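Local coordinates for 457aa long hypothetical protein (Pyrococcus horikoshii, PDB 2CSU) that is of unknown function but combines a Rossmann-type CoA-binding domain with two further domains of the succinyl-CoA ligase superfamily, at residues 97-102 and 125-130; 108-113 and 184-189; 325-330 and 364-369; 332-337 and 356-361. All coordinates share one frame; numbering follows the deposited sequence.

In the fold
The four contacts form two pairs on opposite sides of the chain's centre, with centres about 57 to 60 Å apart between the pairs. Contacts 1 and 2, their centres about 8 Å apart, touch: contact 1 packs two loops of the CoA-binding region through a Phe-Pro contact and a carboxylate-amide stack, contact 2 crosses to the flavodoxin-like region, and Asn184 links them. Contacts 3 and 4, with centres about 11 Å apart, both join helix 325-334 to the helix 353-365 region in the Ligase-CoA domain. Their chemistry follows burial: contact 3 hides a carboxylate bond, whereas contact 4, only partly buried, uses stacking and a water. Contacts 1 and 2 are likewise partly buried.

Contact 1 of 4, residues 97-102 and 125-130; sequences AGFGET and IGPNCV
Phe99 and Pro127 make the apolar half of this loop-to-loop contact. Their side chains cross at about a right angle, and Pro127 CG comes obliquely to the phenyl ring, 3.3 Å from Phe99 CD2. The proline follows a cis peptide bond, and its CG also lies 3.7 Å from Phe99 CB.

The polar half is a stack rather than a bond. The carboxylate of Glu101 and the amide of Asn128 lie nearly flat on one another, planes 11° apart, with Glu101 OE2 3.6 Å from Asn128 ND2. Ala97 CB closes in on the same amide, 3.2 Å from Asn128 OD1.

A hydrogen bond inside the first loop holds the carboxylate in place: Gly98 N donates almost straight (172°) to Glu101 OE2 at 2.7 Å, on its syn side but tilted well out of the carboxylate plane. A bend at chi2 (-86°) turns the glutamate back over its own loop to accept it. The other oxygen, Glu101 OE1, is bonded to Asn184 ND2.

Both loops follow strands of the parallel Rossmann sheet, 91-94 and 123-125. Phe99 is wedged between helices 74-87 and 104-120, while Pro127 rests on Ile94 and Glu110.

Contact 2 of 4, residues 108-113 and 184-189; sequences REEKEL and NMADVD
The seam between the Rossmann-type CoA-binding region and the flavodoxin-like region is bridged here by Glu110, on helix 104-120, which reaches Asn184 and Ala186 in the loop before helix 190-197. Its chain is extended beyond CG, and with CG anti to the backbone N (chi1 -179°) the carboxylate is carried clear of the helix and into the loop.

Asn184 ND2 donates to Glu110 OE1 at 3.0 Å. The acceptor uses its syn lone pair, on the side of the other oxygen, but the bond is moderately bent, at 148°. The two flat groups are twisted by 38°, and OE1 sits off the amide plane rather than in it. Glu110 OE1 is gripped a second time by the backbone N of Gly100, so two N-H groups satisfy one buried oxygen. The amide in turn is shared, since Asn184 ND2 also serves Glu101 OE1: a single nitrogen links two acidic side chains and would offset some of their mutual repulsion.

Van der Waals packing completes the contact. Ala186 CB lies carbon on carbon against the glutamate stem, 3.7 Å from Glu110 CG. The carboxylate oxygens also meet carbon, Glu110 OE2 lying 3.7 Å from Ala186 CB and Glu110 OE1 3.5 Å from Asn184 CB.

Beyond the contact, the loop runs beside strand 123-125, with backbone bonds from Ala186 to Gly126 and from Val188 to Ile124. Asp189 ends it as the N-cap of helix 190-197, while Ala186 also packs on Val114 of helix 104-120.

Contact 3 of 4, residues 325-330 and 364-369; sequences EKTIEE and LQDPNV
Asp366 OD2 is gripped by two donors, the hydroxyl of Thr327 and the backbone N of Glu324, at the point where helix 325-334 begins. Asp366 is the first residue to leave the helical path of 353-365, so the contact ties the end of one helix to the start of another within the α/β Ligase-CoA domain.

Thr327 OG1 donates to Asp366 OD2 at 3.0 Å. The hydroxyl meets the oxygen on its anti side, 22° out of the carboxylate plane. Thr327 OG1 lies anti to its own carbonyl carbon (chi1 -60°), which turns the hydroxyl to the carboxylate, and the side chains meet at a slant. The carbon framework follows it in: Thr327 CB stands 3.4 Å from Asp366 OD2, and the methyl CG2 is 3.9 Å from the same oxygen.

Both residues are buried, and the carboxylate faces the first turn of helix 325-334, whose dipole may help to stabilise its charge. Around the bond, Thr327 packs on Leu362 and Asp366 on Leu323. Lys404 NZ bonds to the carbonyls of Leu364 and Val369, spanning the turn that leads toward strand 371-377.

That turn is type I, closed by Val369 N to Asp366 O at 3.2 Å. The second carboxylate oxygen secures it as well in an Asx turn: Asn368 N donates to Asp366 OD1 at 3.0 Å, with an angle of 157°.

Contact 4 of 4, residues 332-337 and 356-361; sequences RSFLPP and YYRTAK
Phe334, in the last turn of helix 325-334, and Leu335, where the chain leaves the helical path, lie opposite Arg358 and Thr359 of helix 353-365 in the register of the two segments. The backbones keep their distance, with CA atoms 9.1 Å apart for Phe334 and Arg358, so the side chains must span the gap.

They do so by stacking. The guanidinium of Arg358 lies flat on one face of the Phe334 ring, planes 17° apart and centres 4.2 Å apart, and the two side chains run antiparallel alongside each other. The cation-pi contact is off-centre, since Arg358 CZ sits 34° from the ring normal. It is the aliphatic stem that lies over the middle of the ring: Arg358 CD stands 4.1 Å above the centroid, a CH-pi contact. A bend at chi3 lets stem and guanidinium share one face, and brings Arg358 NH1 to 3.3 Å from Phe334 CB.

Thr359 comes to the ring edge instead, with its OG1 3.5 Å from Phe334 CZ and 4.3 Å from Leu335 CD2; that hydroxyl is bonded to Asp355 O. A water links the outer side, accepting from Arg358 NH2 at 2.7 Å and donating to Ser333 OG at 3.3 Å.

Beneath, Thr359 and Ala360 rest on Met299 of strand 295-300. The arrangement is helix-helix packing in an α/β domain, with an arginine-phenylalanine stack toward the solvent side.

Contact 1 of 4, residues 97-102 and 125-130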
# COMPACT_ATOMS: atom_id res chain seq x y z
N ALA A 97 31.64 4.39 3.72
CA ALA A 97 31.78 3.03 3.22
C ALA A 97 33.21 2.75 2.76
O ALA A 97 34.11 3.57 2.87
CB ALA A 97 30.82 2.86 2.04
N GLY A 98 33.42 1.51 2.28
CA GLY A 98 34.75 1.13 1.80
C GLY A 98 35.45 0.18 2.76
O GLY A 98 36.66 0.00 2.75
N PHE A 99 34.64 -0.42 3.66
CA PHE A 99 35.20 -1.33 4.65
C PHE A 99 34.83 -2.80 4.40
O PHE A 99 35.06 -3.37 3.34
CB PHE A 99 34.77 -0.86 6.04
CG PHE A 99 35.39 0.48 6.34
CD1 PHE A 99 36.71 0.55 6.78
CD2 PHE A 99 34.66 1.65 6.16
CE1 PHE A 99 37.30 1.78 7.03
CE2 PHE A 99 35.26 2.88 6.42
CZ PHE A 99 36.58 2.95 6.85
N GLY A 100 34.26 -3.45 5.44
CA GLY A 100 34.09 -4.90 5.40
C GLY A 100 33.13 -5.38 4.30
O GLY A 100 32.96 -6.57 4.07
N GLU A 101 32.50 -4.50 3.55
CA GLU A 101 31.61 -4.95 2.48
C GLU A 101 32.37 -5.13 1.17
O GLU A 101 31.86 -5.74 0.23
CB GLU A 101 30.49 -3.95 2.25
CG GLU A 101 30.95 -2.67 1.57
CD GLU A 101 31.49 -1.62 2.52
OE1 GLU A 101 31.86 -1.98 3.67
OE2 GLU A 101 31.54 -0.44 2.12
N THR A 102 33.59 -4.60 1.12
CA THR A 102 34.39 -4.69 -0.09
C THR A 102 35.36 -5.87 -0.15
O THR A 102 35.98 -6.10 -1.18
CB THR A 102 35.20 -3.41 -0.30
OG1 THR A 102 36.21 -3.32 0.72
CG2 THR A 102 34.29 -2.18 -0.23
N ILE A 125 28.70 2.56 15.51
CA ILE A 125 27.65 2.05 14.63
C ILE A 125 28.05 2.18 13.16
O ILE A 125 28.46 3.23 12.69
CB ILE A 125 26.37 2.84 14.90
CG1 ILE A 125 25.93 2.66 16.35
CG2 ILE A 125 25.24 2.32 14.00
CD1 ILE A 125 24.49 3.11 16.58
N GLY A 126 27.95 1.05 12.44
CA GLY A 126 28.45 1.01 11.07
C GLY A 126 29.71 0.14 10.98
O GLY A 126 29.87 -0.83 11.71
N PRO A 127 30.59 0.49 10.03
CA PRO A 127 30.41 1.62 9.13
C PRO A 127 29.44 1.28 7.99
O PRO A 127 28.61 0.38 8.07
CB PRO A 127 31.77 1.99 8.56
CG PRO A 127 32.66 0.75 8.66
CD PRO A 127 31.90 -0.11 9.78
N ASN A 128 29.54 2.08 6.91
CA ASN A 128 28.61 1.91 5.79
C ASN A 128 27.16 1.87 6.27
O ASN A 128 26.43 0.91 6.05
CB ASN A 128 28.96 0.61 5.06
CG ASN A 128 28.33 0.63 3.69
OD1 ASN A 128 28.05 1.68 3.12
ND2 ASN A 128 28.12 -0.58 3.15
N CYS A 129 26.77 2.94 6.99
CA CYS A 129 25.40 3.02 7.48
C CYS A 129 24.75 4.34 7.04
O CYS A 129 25.41 5.27 6.59
CB CYS A 129 25.44 2.96 9.00
SG CYS A 129 26.26 4.40 9.72
N VAL A 130 23.41 4.38 7.13
CA VAL A 130 22.72 5.62 6.79
C VAL A 130 22.60 6.55 8.01
O VAL A 130 22.29 7.73 7.90
CB VAL A 130 21.33 5.27 6.26
CG1 VAL A 130 20.50 6.55 6.10
CG2 VAL A 130 21.44 4.58 4.92

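Contact 2 of 4, residues 108-113 and 184-189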
# COMPACT_ATOMS: atom_id res chain seq x y z
N ARG A 108 39.57 -6.36 7.61
CA ARG A 108 40.70 -6.16 8.51
C ARG A 108 40.75 -4.72 9.00
O ARG A 108 40.94 -4.48 10.20
CB ARG A 108 42.01 -6.54 7.81
CG ARG A 108 43.26 -6.26 8.63
CD ARG A 108 44.44 -7.09 8.14
NE ARG A 108 44.86 -6.75 6.79
CZ ARG A 108 45.49 -5.63 6.46
NH1 ARG A 108 45.78 -4.72 7.38
NH2 ARG A 108 45.83 -5.41 5.20
N GLU A 109 40.57 -3.77 8.09
CA GLU A 109 40.59 -2.37 8.49
C GLU A 109 39.43 -2.14 9.44
O GLU A 109 39.55 -1.41 10.43
CB GLU A 109 40.41 -1.47 7.28
CG GLU A 109 41.58 -1.44 6.33
CD GLU A 109 41.50 -0.27 5.39
OE1 GLU A 109 42.06 -0.36 4.28
OE2 GLU A 109 40.88 0.74 5.77
N GLU A 110 38.31 -2.78 9.13
CA GLU A 110 37.11 -2.65 9.93
C GLU A 110 37.37 -3.11 11.35
O GLU A 110 37.02 -2.41 12.30
CB GLU A 110 35.97 -3.45 9.30
CG GLU A 110 34.66 -3.35 10.05
CD GLU A 110 33.48 -3.68 9.18
OE1 GLU A 110 33.16 -2.87 8.30
OE2 GLU A 110 32.87 -4.75 9.37
N LYS A 111 38.01 -4.27 11.49
CA LYS A 111 38.33 -4.80 12.81
C LYS A 111 39.22 -3.85 13.59
O LYS A 111 39.07 -3.70 14.80
CB LYS A 111 39.04 -6.15 12.70
CG LYS A 111 39.73 -6.54 14.00
CD LYS A 111 41.19 -6.91 13.79
CE LYS A 111 42.06 -6.38 14.94
NZ LYS A 111 42.95 -5.26 14.50
N GLU A 112 40.18 -3.25 12.89
CA GLU A 112 41.10 -2.31 13.52
C GLU A 112 40.32 -1.12 14.05
O GLU A 112 40.64 -0.60 15.11
CB GLU A 112 42.18 -1.88 12.51
CG GLU A 112 43.19 -0.84 13.01
CD GLU A 112 43.85 -1.22 14.33
OE1 GLU A 112 44.07 -2.42 14.58
OE2 GLU A 112 44.18 -0.30 15.12
N LEU A 113 39.29 -0.69 13.31
CA LEU A 113 38.45 0.43 13.75
C LEU A 113 37.78 0.08 15.07
O LEU A 113 37.73 0.88 15.99
CB LEU A 113 37.36 0.77 12.72
CG LEU A 113 37.69 1.36 11.35
CD1 LEU A 113 36.38 1.73 10.66
CD2 LEU A 113 38.57 2.60 11.49
N ASN A 184 27.36 -2.17 8.13
CA ASN A 184 28.16 -3.38 8.29
C ASN A 184 28.01 -4.00 9.68
O ASN A 184 28.41 -5.15 9.88
CB ASN A 184 29.64 -3.09 8.01
CG ASN A 184 29.89 -2.64 6.58
OD1 ASN A 184 29.03 -2.78 5.71
ND2 ASN A 184 31.07 -2.08 6.32
N MSE A 185 27.44 -3.25 10.62
CA MSE A 185 27.21 -3.68 11.99
C MSE A 185 28.46 -4.32 12.60
O MSE A 185 28.46 -5.45 13.07
CB MSE A 185 26.06 -4.68 11.98
CG MSE A 185 25.66 -5.14 13.38
SE MSE A 185 24.10 -6.03 13.38
CE MSE A 185 24.79 -7.69 13.32
N ALA A 186 29.57 -3.56 12.56
CA ALA A 186 30.83 -4.09 13.06
C ALA A 186 30.86 -4.18 14.59
O ALA A 186 31.36 -5.13 15.18
CB ALA A 186 31.96 -3.16 12.58
N ASP A 187 30.34 -3.12 15.24
CA ASP A 187 30.37 -3.08 16.69
C ASP A 187 28.98 -3.31 17.30
O ASP A 187 28.55 -4.43 17.53
CB ASP A 187 30.90 -1.71 17.11
CG ASP A 187 31.46 -1.80 18.52
OD1 ASP A 187 31.47 -2.90 19.06
OD2 ASP A 187 31.89 -0.78 19.04
N VAL A 188 28.30 -2.19 17.61
CA VAL A 188 26.95 -2.30 18.14
C VAL A 188 26.06 -3.11 17.20
O VAL A 188 26.01 -2.89 16.00
CB VAL A 188 26.39 -0.88 18.28
CG1 VAL A 188 24.95 -0.93 18.79
CG2 VAL A 188 27.24 -0.08 19.26
N ASP A 189 25.36 -4.11 17.78
CA ASP A 189 24.51 -4.96 16.94
C ASP A 189 23.05 -4.97 17.41
O ASP A 189 22.65 -4.22 18.29
CB ASP A 189 25.08 -6.38 16.94
CG ASP A 189 25.20 -6.89 18.37
OD1 ASP A 189 24.45 -6.41 19.22
OD2 ASP A 189 26.03 -7.76 18.62

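Contact 3 of 4, residues 325-330 and 364-369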
# COMPACT_ATOMS: atom_id res chain seq x y z
N GLU A 325 -27.06 -12.04 23.47
CA GLU A 325 -28.33 -11.61 22.88
C GLU A 325 -28.64 -10.15 23.23
O GLU A 325 -29.12 -9.38 22.42
CB GLU A 325 -29.43 -12.52 23.42
CG GLU A 325 -30.11 -13.33 22.31
CD GLU A 325 -30.90 -12.39 21.42
OE1 GLU A 325 -30.31 -11.75 20.57
OE2 GLU A 325 -32.12 -12.30 21.61
N LYS A 326 -28.40 -9.81 24.51
CA LYS A 326 -28.66 -8.44 24.95
C LYS A 326 -28.02 -7.41 24.01
O LYS A 326 -28.61 -6.41 23.63
CB LYS A 326 -28.09 -8.28 26.36
CG LYS A 326 -28.75 -9.23 27.36
CD LYS A 326 -27.85 -9.51 28.57
CE LYS A 326 -27.84 -10.99 28.97
NZ LYS A 326 -26.48 -11.40 29.30
N THR A 327 -26.74 -7.67 23.67
CA THR A 327 -26.04 -6.76 22.77
C THR A 327 -26.61 -6.82 21.35
O THR A 327 -26.87 -5.81 20.72
CB THR A 327 -24.56 -7.15 22.76
OG1 THR A 327 -24.04 -7.05 24.09
CG2 THR A 327 -23.78 -6.21 21.85
N ILE A 328 -26.86 -8.03 20.88
CA ILE A 328 -27.47 -8.23 19.56
C ILE A 328 -28.82 -7.54 19.46
O ILE A 328 -29.15 -6.95 18.43
CB ILE A 328 -27.66 -9.73 19.28
CG1 ILE A 328 -26.30 -10.43 19.29
CG2 ILE A 328 -28.37 -9.94 17.95
CD1 ILE A 328 -26.39 -11.94 19.30
N GLU A 329 -29.61 -7.62 20.53
CA GLU A 329 -30.94 -7.01 20.54
C GLU A 329 -30.91 -5.51 20.41
O GLU A 329 -31.69 -4.94 19.65
CB GLU A 329 -31.71 -7.40 21.81
CG GLU A 329 -32.41 -8.74 21.72
CD GLU A 329 -33.39 -8.97 22.87
OE1 GLU A 329 -34.03 -10.04 22.88
OE2 GLU A 329 -33.50 -8.08 23.75
N GLU A 330 -30.02 -4.85 21.15
CA GLU A 330 -29.93 -3.40 21.08
C GLU A 330 -29.44 -2.97 19.71
O GLU A 330 -29.86 -1.94 19.19
CB GLU A 330 -28.97 -2.93 22.19
CG GLU A 330 -28.83 -1.52 22.75
CD GLU A 330 -28.15 -1.15 24.04
OE1 GLU A 330 -28.11 -1.76 25.11
OE2 GLU A 330 -27.60 -0.07 23.87
N LEU A 364 -17.57 -3.27 22.54
CA LEU A 364 -16.51 -3.21 23.55
C LEU A 364 -17.01 -3.59 24.95
O LEU A 364 -16.22 -3.91 25.83
CB LEU A 364 -15.89 -1.81 23.59
CG LEU A 364 -15.01 -1.35 22.42
CD1 LEU A 364 -14.72 0.12 22.56
CD2 LEU A 364 -13.72 -2.14 22.38
N GLN A 365 -18.33 -3.55 25.15
CA GLN A 365 -18.90 -3.88 26.45
C GLN A 365 -19.29 -5.35 26.53
O GLN A 365 -19.44 -5.91 27.63
CB GLN A 365 -20.12 -3.00 26.73
CG GLN A 365 -19.77 -1.67 27.37
CD GLN A 365 -20.96 -0.71 27.45
OE1 GLN A 365 -20.81 0.45 27.82
NE2 GLN A 365 -22.16 -1.20 27.10
N ASP A 366 -19.45 -5.99 25.38
CA ASP A 366 -19.80 -7.40 25.36
C ASP A 366 -18.63 -8.16 25.97
O ASP A 366 -17.49 -8.01 25.55
CB ASP A 366 -20.06 -7.88 23.94
CG ASP A 366 -20.79 -9.21 23.89
OD1 ASP A 366 -20.15 -10.25 24.14
OD2 ASP A 366 -22.01 -9.22 23.61
N PRO A 367 -18.91 -8.98 26.99
CA PRO A 367 -17.88 -9.76 27.68
C PRO A 367 -17.15 -10.79 26.82
O PRO A 367 -16.13 -11.33 27.23
CB PRO A 367 -18.66 -10.42 28.81
CG PRO A 367 -20.02 -10.63 28.18
CD PRO A 367 -20.25 -9.29 27.52
N ASN A 368 -17.66 -11.06 25.62
CA ASN A 368 -17.02 -12.05 24.75
C ASN A 368 -16.11 -11.44 23.70
O ASN A 368 -15.50 -12.17 22.91
CB ASN A 368 -18.07 -12.93 24.07
CG ASN A 368 -18.78 -13.84 25.05
OD1 ASN A 368 -18.16 -14.45 25.91
ND2 ASN A 368 -20.10 -13.94 24.91
N VAL A 369 -16.03 -10.12 23.67
CA VAL A 369 -15.19 -9.43 22.70
C VAL A 369 -13.85 -9.10 23.35
O VAL A 369 -13.80 -8.46 24.41
CB VAL A 369 -15.85 -8.12 22.20
CG1 VAL A 369 -14.92 -7.39 21.24
CG2 VAL A 369 -17.18 -8.45 21.51

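Contact 4 of 4, residues 332-337 and 356-361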
# COMPACT_ATOMS: atom_id res chain seq x y z
N ARG A 332 -30.03 -4.42 16.91
CA ARG A 332 -31.21 -4.58 16.07
C ARG A 332 -32.23 -3.45 16.25
O ARG A 332 -33.06 -3.22 15.38
CB ARG A 332 -31.85 -5.92 16.42
CG ARG A 332 -33.01 -6.36 15.56
CD ARG A 332 -32.96 -7.88 15.46
NE ARG A 332 -32.67 -8.49 16.75
CZ ARG A 332 -32.19 -9.72 16.92
NH1 ARG A 332 -31.94 -10.49 15.88
NH2 ARG A 332 -31.97 -10.17 18.15
N SER A 333 -32.17 -2.74 17.37
CA SER A 333 -33.12 -1.66 17.61
C SER A 333 -32.84 -0.36 16.88
O SER A 333 -33.77 0.29 16.40
CB SER A 333 -33.22 -1.38 19.11
OG SER A 333 -32.11 -0.64 19.56
N PHE A 334 -31.57 0.01 16.75
CA PHE A 334 -31.26 1.27 16.08
C PHE A 334 -30.63 1.15 14.69
O PHE A 334 -30.50 2.14 13.99
CB PHE A 334 -30.36 2.12 16.98
CG PHE A 334 -28.96 1.60 17.11
CD1 PHE A 334 -27.97 1.98 16.20
CD2 PHE A 334 -28.62 0.74 18.14
CE1 PHE A 334 -26.66 1.51 16.31
CE2 PHE A 334 -27.31 0.25 18.27
CZ PHE A 334 -26.33 0.64 17.36
N LEU A 335 -30.25 -0.06 14.30
CA LEU A 335 -29.66 -0.27 12.98
C LEU A 335 -30.71 -0.61 11.95
O LEU A 335 -31.80 -1.06 12.30
CB LEU A 335 -28.62 -1.39 13.03
CG LEU A 335 -27.35 -1.10 13.83
CD1 LEU A 335 -26.43 -2.33 13.81
CD2 LEU A 335 -26.67 0.11 13.24
N PRO A 336 -30.41 -0.41 10.67
CA PRO A 336 -31.37 -0.72 9.60
C PRO A 336 -31.80 -2.20 9.64
O PRO A 336 -31.19 -3.02 10.34
CB PRO A 336 -30.60 -0.37 8.33
CG PRO A 336 -29.71 0.75 8.79
CD PRO A 336 -29.22 0.25 10.12
N PRO A 337 -32.85 -2.55 8.88
CA PRO A 337 -33.45 -3.88 8.82
C PRO A 337 -32.52 -4.94 8.19
O PRO A 337 -32.47 -6.09 8.62
CB PRO A 337 -34.75 -3.78 8.02
CG PRO A 337 -35.15 -2.32 7.99
CD PRO A 337 -33.75 -1.59 8.25
N TYR A 356 -21.74 4.46 14.58
CA TYR A 356 -20.43 3.92 14.92
C TYR A 356 -20.16 3.98 16.42
O TYR A 356 -19.65 3.06 17.04
CB TYR A 356 -19.37 4.72 14.16
CG TYR A 356 -19.03 4.04 12.87
CD1 TYR A 356 -19.85 4.22 11.76
CD2 TYR A 356 -17.88 3.26 12.76
CE1 TYR A 356 -19.52 3.63 10.55
CE2 TYR A 356 -17.55 2.66 11.55
CZ TYR A 356 -18.37 2.84 10.45
OH TYR A 356 -18.05 2.26 9.24
N TYR A 357 -20.50 5.15 17.02
CA TYR A 357 -20.33 5.30 18.46
C TYR A 357 -21.07 4.20 19.23
O TYR A 357 -20.50 3.48 20.03
CB TYR A 357 -20.87 6.68 18.86
CG TYR A 357 -21.25 6.69 20.31
CD1 TYR A 357 -20.27 6.62 21.29
CD2 TYR A 357 -22.59 6.83 20.68
CE1 TYR A 357 -20.61 6.69 22.63
CE2 TYR A 357 -22.94 6.89 22.02
CZ TYR A 357 -21.95 6.82 23.00
OH TYR A 357 -22.29 6.83 24.33
N ARG A 358 -22.37 4.09 18.99
CA ARG A 358 -23.18 3.12 19.72
C ARG A 358 -22.72 1.67 19.54
O ARG A 358 -22.56 0.94 20.51
CB ARG A 358 -24.65 3.24 19.31
CG ARG A 358 -25.34 4.47 19.86
CD ARG A 358 -26.80 4.53 19.41
NE ARG A 358 -27.70 3.82 20.31
CZ ARG A 358 -29.03 3.80 20.17
NH1 ARG A 358 -29.58 4.46 19.15
NH2 ARG A 358 -29.80 3.16 21.04
N THR A 359 -22.51 1.27 18.29
CA THR A 359 -22.08 -0.10 18.01
C THR A 359 -20.72 -0.45 18.65
O THR A 359 -20.55 -1.54 19.20
CB THR A 359 -21.99 -0.35 16.49
OG1 THR A 359 -23.28 -0.13 15.89
CG2 THR A 359 -21.55 -1.77 16.21
N ALA A 360 -19.77 0.48 18.59
CA ALA A 360 -18.45 0.25 19.16
C ALA A 360 -18.54 0.08 20.67
O ALA A 360 -17.91 -0.82 21.25
CB ALA A 360 -17.52 1.42 18.81
N LYS A 361 -19.34 0.94 21.30
CA LYS A 361 -19.56 0.90 22.74
C LYS A 361 -20.15 -0.46 23.11
O LYS A 361 -19.64 -1.16 24.00
CB LYS A 361 -20.53 2.03 23.14
CG LYS A 361 -20.88 2.11 24.62
CD LYS A 361 -21.55 3.45 24.96
CE LYS A 361 -22.54 3.32 26.13
NZ LYS A 361 -23.22 4.60 26.47
O HOH W 1 -32.30 2.49 20.43